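Local coordinates for protein putative transcriptional regulator (Clostridium difficile, PDB 3QI7) that is of unknown function; this putative lipoprotein has a periplasmic-binding-protein-like fold and may bind a small ligand such as a sugar, at residues I10-V15 and A318-K323; Y39-N43 and K54-I59. One frame throughout, in Å; residues are numbered along the deposited sequence.

Contact 1 (I10-V15 and A318-K323)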
loop_
_atom_site.group_PDB
_atom_site.type_symbol
_atom_site.label_atom_id
_atom_site.label_comp_id
_atom_site.label_asym_id
_atom_site.label_seq_id
_atom_site.Cartn_x
_atom_site.Cartn_y
_atom_site.Cartn_z
ATOM N N ILE A 10 30.507 5.024 -12.386
ATOM C CA ILE A 10 29.358 4.138 -12.655
ATOM C C ILE A 10 28.691 4.505 -14.001
ATOM O O ILE A 10 28.398 5.671 -14.243
ATOM C CB ILE A 10 28.294 4.241 -11.491
ATOM C CG1 ILE A 10 28.834 3.655 -10.177
ATOM C CG2 ILE A 10 26.949 3.571 -11.859
ATOM C CD1 ILE A 10 29.252 2.183 -10.263
ATOM N N ASP A 11 28.462 3.508 -14.858
ATOM C CA ASP A 11 27.763 3.709 -16.128
ATOM C C ASP A 11 26.340 4.237 -15.911
ATOM O O ASP A 11 25.680 3.918 -14.916
ATOM C CB ASP A 11 27.643 2.395 -16.918
ATOM C CG ASP A 11 28.979 1.888 -17.471
ATOM O OD1 ASP A 11 29.926 2.684 -17.655
ATOM O OD2 ASP A 11 29.066 0.676 -17.742
ATOM N N ASP A 12 25.859 5.018 -16.864
ATOM C CA ASP A 12 24.456 5.398 -16.869
ATOM C C ASP A 12 23.612 4.120 -16.889
ATOM O O ASP A 12 24.008 3.116 -17.492
ATOM C CB ASP A 12 24.161 6.292 -18.067
ATOM C CG ASP A 12 24.903 7.631 -18.001
ATOM O OD1 ASP A 12 25.396 8.027 -16.906
ATOM O OD2 ASP A 12 24.980 8.290 -19.059
ATOM N N PHE A 13 22.482 4.124 -16.194
ATOM C CA PHE A 13 21.787 2.858 -15.987
ATOM C C PHE A 13 20.283 2.974 -16.094
ATOM O O PHE A 13 19.733 4.074 -16.123
ATOM C CB PHE A 13 22.226 2.226 -14.654
ATOM C CG PHE A 13 21.865 3.029 -13.437
ATOM C CD1 PHE A 13 22.671 4.084 -13.009
ATOM C CD2 PHE A 13 20.722 2.716 -12.696
ATOM C CE1 PHE A 13 22.361 4.812 -11.870
ATOM C CE2 PHE A 13 20.391 3.449 -11.552
ATOM C CZ PHE A 13 21.225 4.502 -11.136
ATOM N N LYS A 14 19.623 1.827 -16.211
ATOM C CA LYS A 14 18.149 1.776 -16.170
ATOM C C LYS A 14 17.667 1.012 -14.923
ATOM O O LYS A 14 18.284 0.015 -14.495
ATOM C CB LYS A 14 17.590 1.113 -17.435
ATOM C CG LYS A 14 17.932 1.814 -18.756
ATOM C CD LYS A 14 17.227 1.109 -19.917
ATOM C CE LYS A 14 17.541 1.751 -21.278
ATOM N NZ LYS A 14 17.523 0.707 -22.338
ATOM N N VAL A 15 16.606 1.526 -14.320
ATOM C CA VAL A 15 15.851 0.813 -13.301
ATOM C C VAL A 15 14.549 0.355 -13.951
ATOM O O VAL A 15 13.697 1.168 -14.294
ATOM C CB VAL A 15 15.559 1.705 -12.082
ATOM C CG1 VAL A 15 14.751 0.926 -11.027
ATOM C CG2 VAL A 15 16.887 2.214 -11.457
ATOM N N ALA A 318 16.657 1.349 -5.194
ATOM C CA ALA A 318 17.404 0.758 -6.306
ATOM C C ALA A 318 18.416 1.769 -6.859
ATOM O O ALA A 318 19.590 1.467 -7.019
ATOM C CB ALA A 318 16.459 0.283 -7.422
ATOM N N THR A 319 17.959 2.979 -7.153
ATOM C CA THR A 319 18.851 4.048 -7.659
ATOM C C THR A 319 20.049 4.313 -6.728
ATOM O O THR A 319 21.211 4.405 -7.170
ATOM C CB THR A 319 18.041 5.340 -7.891
ATOM O OG1 THR A 319 17.013 5.058 -8.846
ATOM C CG2 THR A 319 18.939 6.489 -8.402
ATOM N N GLU A 320 19.772 4.421 -5.435
ATOM C CA GLU A 320 20.813 4.685 -4.453
ATOM C C GLU A 320 21.786 3.520 -4.411
ATOM O O GLU A 320 23.009 3.704 -4.299
ATOM C CB GLU A 320 20.190 4.893 -3.075
ATOM C CG GLU A 320 21.168 5.100 -1.911
ATOM C CD GLU A 320 21.749 6.500 -1.841
ATOM O OE1 GLU A 320 21.201 7.407 -2.491
ATOM O OE2 GLU A 320 22.759 6.684 -1.110
HETATM N N MSE A 321 21.223 2.314 -4.468
HETATM C CA MSE A 321 22.039 1.102 -4.386
HETATM C C MSE A 321 22.976 0.999 -5.583
HETATM O O MSE A 321 24.142 0.614 -5.426
HETATM C CB MSE A 321 21.140 -0.155 -4.294
HETATM C CG MSE A 321 20.483 -0.337 -2.935
HETATM SE SE MSE A 321 19.151 -1.802 -2.956
HETATM C CE MSE A 321 20.487 -3.224 -2.602
ATOM N N VAL A 322 22.467 1.300 -6.776
ATOM C CA VAL A 322 23.295 1.250 -7.983
ATOM C C VAL A 322 24.350 2.375 -7.937
ATOM O O VAL A 322 25.518 2.110 -8.129
ATOM C CB VAL A 322 22.462 1.304 -9.299
ATOM C CG1 VAL A 322 23.400 1.317 -10.509
ATOM C CG2 VAL A 322 21.498 0.093 -9.388
ATOM N N LYS A 323 23.953 3.597 -7.606
ATOM C CA LYS A 323 24.926 4.698 -7.527
ATOM C C LYS A 323 26.018 4.459 -6.492
ATOM O O LYS A 323 27.178 4.809 -6.731
ATOM C CB LYS A 323 24.245 6.054 -7.282
ATOM C CG LYS A 323 23.672 6.654 -8.537
ATOM C CD LYS A 323 22.841 7.905 -8.232
ATOM C CE LYS A 323 22.527 8.666 -9.502
ATOM N NZ LYS A 323 21.605 9.792 -9.227
#
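Phe13 and Val322 form the heart of this contact, a CH-pi interaction between the first strand of the chain and the helix 306-324. Methyl CG1 of Val322 sits 3.5 Å from the centroid of the Phe13 ring and only 4° off its normal, squarely over one face. That methyl lies anti to the backbone N of Val322, while the ring of Phe13 leaves its strand between the backbone N and the carbonyl carbon (chi1 64°), and the two side chains run past each other in opposite directions.

The remaining contacts are apolar or van der Waals. The Lys323 side chain crosses that of Phe13 at about a right angle, CG meeting the ring edge 4.0 Å from Phe13 CE1; its NZ continues to a hydrogen bond with Gln57. Thr319 brings methyl CG2 to 4.1 Å from Phe13 CZ, and its hydroxyl OG1 is hydrogen-bonded to Tyr39 OH. Further along the strand, Val15 divides its branches: CG1 touches Ala318 CB at 4.0 Å, whereas CG2 approaches Thr319 OG1. At the outer, more exposed end, Ile10 rests CG1 against the last turn of the segment, 4.0 Å from Lys323 O.

The axes of 13-15 and 318-323 come within 9.5 Å and run roughly antiparallel, at 152°. Val322 and Ala318 also reach strands 88-94 and 115-118. This is the helix-on-sheet packing of an alpha/beta sandwich, in which a helix from late in the chain covers the parallel part of the mixed sheet that includes strand 13-19, as in periplasmic-binding-protein-like domains.

Contact 2 (Y39-N43 and K54-I59)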
loop_
_atom_site.group_PDB
_atom_site.type_symbol
_atom_site.label_atom_id
_atom_site.label_comp_id
_atom_site.label_asym_id
_atom_site.label_seq_id
_atom_site.Cartn_x
_atom_site.Cartn_y
_atom_site.Cartn_z
ATOM N N TYR A 39 12.888 11.584 -13.199
ATOM C CA TYR A 39 14.249 11.203 -13.555
ATOM C C TYR A 39 14.638 11.861 -14.894
ATOM O O TYR A 39 15.785 12.256 -15.072
ATOM C CB TYR A 39 14.416 9.672 -13.632
ATOM C CG TYR A 39 14.599 8.975 -12.292
ATOM C CD1 TYR A 39 14.312 9.621 -11.080
ATOM C CD2 TYR A 39 15.039 7.652 -12.234
ATOM C CE1 TYR A 39 14.484 8.973 -9.856
ATOM C CE2 TYR A 39 15.211 7.000 -11.014
ATOM C CZ TYR A 39 14.935 7.661 -9.832
ATOM O OH TYR A 39 15.115 7.029 -8.624
ATOM N N GLU A 40 13.696 11.969 -15.826
ATOM C CA GLU A 40 13.996 12.652 -17.102
ATOM C C GLU A 40 14.449 14.082 -16.837
ATOM O O GLU A 40 15.434 14.536 -17.409
ATOM C CB GLU A 40 12.817 12.631 -18.070
ATOM C CG GLU A 40 12.583 11.298 -18.753
ATOM C CD GLU A 40 11.197 11.201 -19.405
ATOM O OE1 GLU A 40 10.312 12.027 -19.087
ATOM O OE2 GLU A 40 11.004 10.290 -20.236
ATOM N N GLU A 41 13.745 14.776 -15.960
ATOM C CA GLU A 41 14.097 16.153 -15.591
ATOM C C GLU A 41 15.468 16.266 -14.909
ATOM O O GLU A 41 16.252 17.154 -15.231
ATOM C CB GLU A 41 13.022 16.739 -14.688
ATOM C CG GLU A 41 11.704 16.961 -15.425
ATOM C CD GLU A 41 11.878 17.928 -16.593
ATOM O OE1 GLU A 41 12.212 19.099 -16.327
ATOM O OE2 GLU A 41 11.718 17.518 -17.765
ATOM N N GLU A 42 15.734 15.378 -13.960
ATOM C CA GLU A 42 17.044 15.298 -13.309
ATOM C C GLU A 42 18.145 15.141 -14.345
ATOM O O GLU A 42 19.215 15.748 -14.226
ATOM C CB GLU A 42 17.116 14.105 -12.344
ATOM C CG GLU A 42 16.735 14.410 -10.895
ATOM C CD GLU A 42 16.731 13.151 -9.995
ATOM O OE1 GLU A 42 17.642 12.296 -10.117
ATOM O OE2 GLU A 42 15.811 13.019 -9.159
ATOM N N ASN A 43 17.891 14.313 -15.354
ATOM C CA ASN A 43 18.898 14.028 -16.356
ATOM C C ASN A 43 19.215 15.229 -17.276
ATOM O O ASN A 43 20.172 15.168 -18.048
ATOM C CB ASN A 43 18.486 12.824 -17.213
ATOM C CG ASN A 43 18.583 11.491 -16.471
ATOM O OD1 ASN A 43 19.371 11.311 -15.531
ATOM N ND2 ASN A 43 17.801 10.529 -16.936
ATOM N N LYS A 54 26.907 14.306 -13.054
ATOM C CA LYS A 54 25.917 13.379 -12.531
ATOM C C LYS A 54 25.888 12.114 -13.374
ATOM O O LYS A 54 25.990 12.172 -14.604
ATOM C CB LYS A 54 24.529 14.034 -12.581
ATOM C CG LYS A 54 24.215 14.996 -11.436
ATOM C CD LYS A 54 23.186 16.065 -11.884
ATOM C CE LYS A 54 22.047 16.300 -10.890
ATOM N NZ LYS A 54 20.716 15.772 -11.383
ATOM N N VAL A 55 25.747 10.974 -12.704
ATOM C CA VAL A 55 25.419 9.730 -13.380
ATOM C C VAL A 55 23.949 9.850 -13.811
ATOM O O VAL A 55 23.165 10.504 -13.133
ATOM C CB VAL A 55 25.591 8.530 -12.440
ATOM C CG1 VAL A 55 25.290 7.239 -13.180
ATOM C CG2 VAL A 55 27.018 8.504 -11.837
ATOM N N LYS A 56 23.583 9.241 -14.932
ATOM C CA LYS A 56 22.204 9.328 -15.428
ATOM C C LYS A 56 21.432 8.047 -15.162
ATOM O O LYS A 56 21.951 6.934 -15.338
ATOM C CB LYS A 56 22.173 9.661 -16.926
ATOM C CG LYS A 56 22.476 11.143 -17.253
ATOM C CD LYS A 56 22.663 11.370 -18.753
ATOM C CE LYS A 56 23.415 12.680 -19.039
ATOM N NZ LYS A 56 22.667 13.902 -18.599
ATOM N N GLN A 57 20.185 8.211 -14.726
ATOM C CA GLN A 57 19.309 7.077 -14.487
ATOM C C GLN A 57 17.962 7.335 -15.151
ATOM O O GLN A 57 17.458 8.463 -15.126
ATOM C CB GLN A 57 19.091 6.832 -12.976
ATOM C CG GLN A 57 19.897 7.722 -12.019
ATOM C CD GLN A 57 19.170 8.985 -11.591
ATOM O OE1 GLN A 57 19.298 9.412 -10.449
ATOM N NE2 GLN A 57 18.417 9.596 -12.500
ATOM N N THR A 58 17.391 6.292 -15.739
ATOM C CA THR A 58 16.029 6.348 -16.294
ATOM C C THR A 58 15.239 5.132 -15.814
ATOM O O THR A 58 15.801 4.112 -15.418
ATOM C CB THR A 58 15.987 6.361 -17.883
ATOM O OG1 THR A 58 16.731 5.257 -18.391
ATOM C CG2 THR A 58 16.513 7.673 -18.496
ATOM N N ILE A 59 13.931 5.250 -15.867
ATOM C CA ILE A 59 13.063 4.161 -15.505
ATOM C C ILE A 59 12.570 3.502 -16.784
ATOM O O ILE A 59 12.158 4.194 -17.724
ATOM C CB ILE A 59 11.876 4.664 -14.662
ATOM C CG1 ILE A 59 12.371 4.973 -13.238
ATOM C CG2 ILE A 59 10.767 3.619 -14.627
ATOM C CD1 ILE A 59 11.445 5.869 -12.430
#
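Asn43 turns its side-chain amide onto the backbone of Gln57 and uses both ends of it. Its ND2 donates to Gln57 O at 2.8 Å, from above the carbonyl plane (52° out of it), while OD1 accepts a weak bond from Gln57 N at 3.3 Å. With CG beside its own backbone N (chi1 -72°), the amide is swung toward the strand, and this pair of bonds, one of them weak, probably holds the amide in its rotation. ND2 also lies against methyl CG2 of Thr58.

Tyr39, one helical turn earlier, is held between two side chains of the strand. NE2 of Gln57 lies over one ring face, 3.8 Å above its plane and displaced toward the rim, the amide 25° from the ring. Ile59 crosses at about a right angle with CD1 over the opposite face, toward the rim, and CG1 3.9 Å from Tyr39 CD2. Bent at chi2, Gln57 carries its amide back toward the helix, where OE1 is 3.3 Å from Glu42 OE1, two acceptors that do not bond; Lys323 donates to that Gln57 OE1, which probably eases their opposition. Gln57 NE2 is buried without a polar partner.

Two lysines reach the end of the segment more loosely: Lys54 NZ makes a weak bond to Glu42 O, and Lys56 NZ another to Asn43 O at 2.9 Å. Positive charge there would suit the negative end of the helix dipole. Strands 13-19 and 57-63 pair in parallel and, with helix 26-42 between them, make a beta-alpha-beta unit, and here the helix's C-terminal end packs beside the beginning of its second strand.

In the fold
Contacts 1 and 2 lie about 10 Å apart, centre to centre, at the same end of one domain and about 25 Å from the centre of the chain. Strand 13-19 leads into helix 26-42 and then strand 57-63, the two strands pairing as parallel neighbours; contact 2 forms within this early unit, while contact 1 brings back helix 306-324 after roughly 300 residues. The contacts join directly: probable hydrogen bonds join Lys323 NZ to Gln57 OE1 (2.6 Å) and Thr319 OG1 to Tyr39 OH (2.7 Å), and Phe13 packs on Gln57. Helix 306-324 thereby ties the late part of the chain to its first beta-alpha-beta unit.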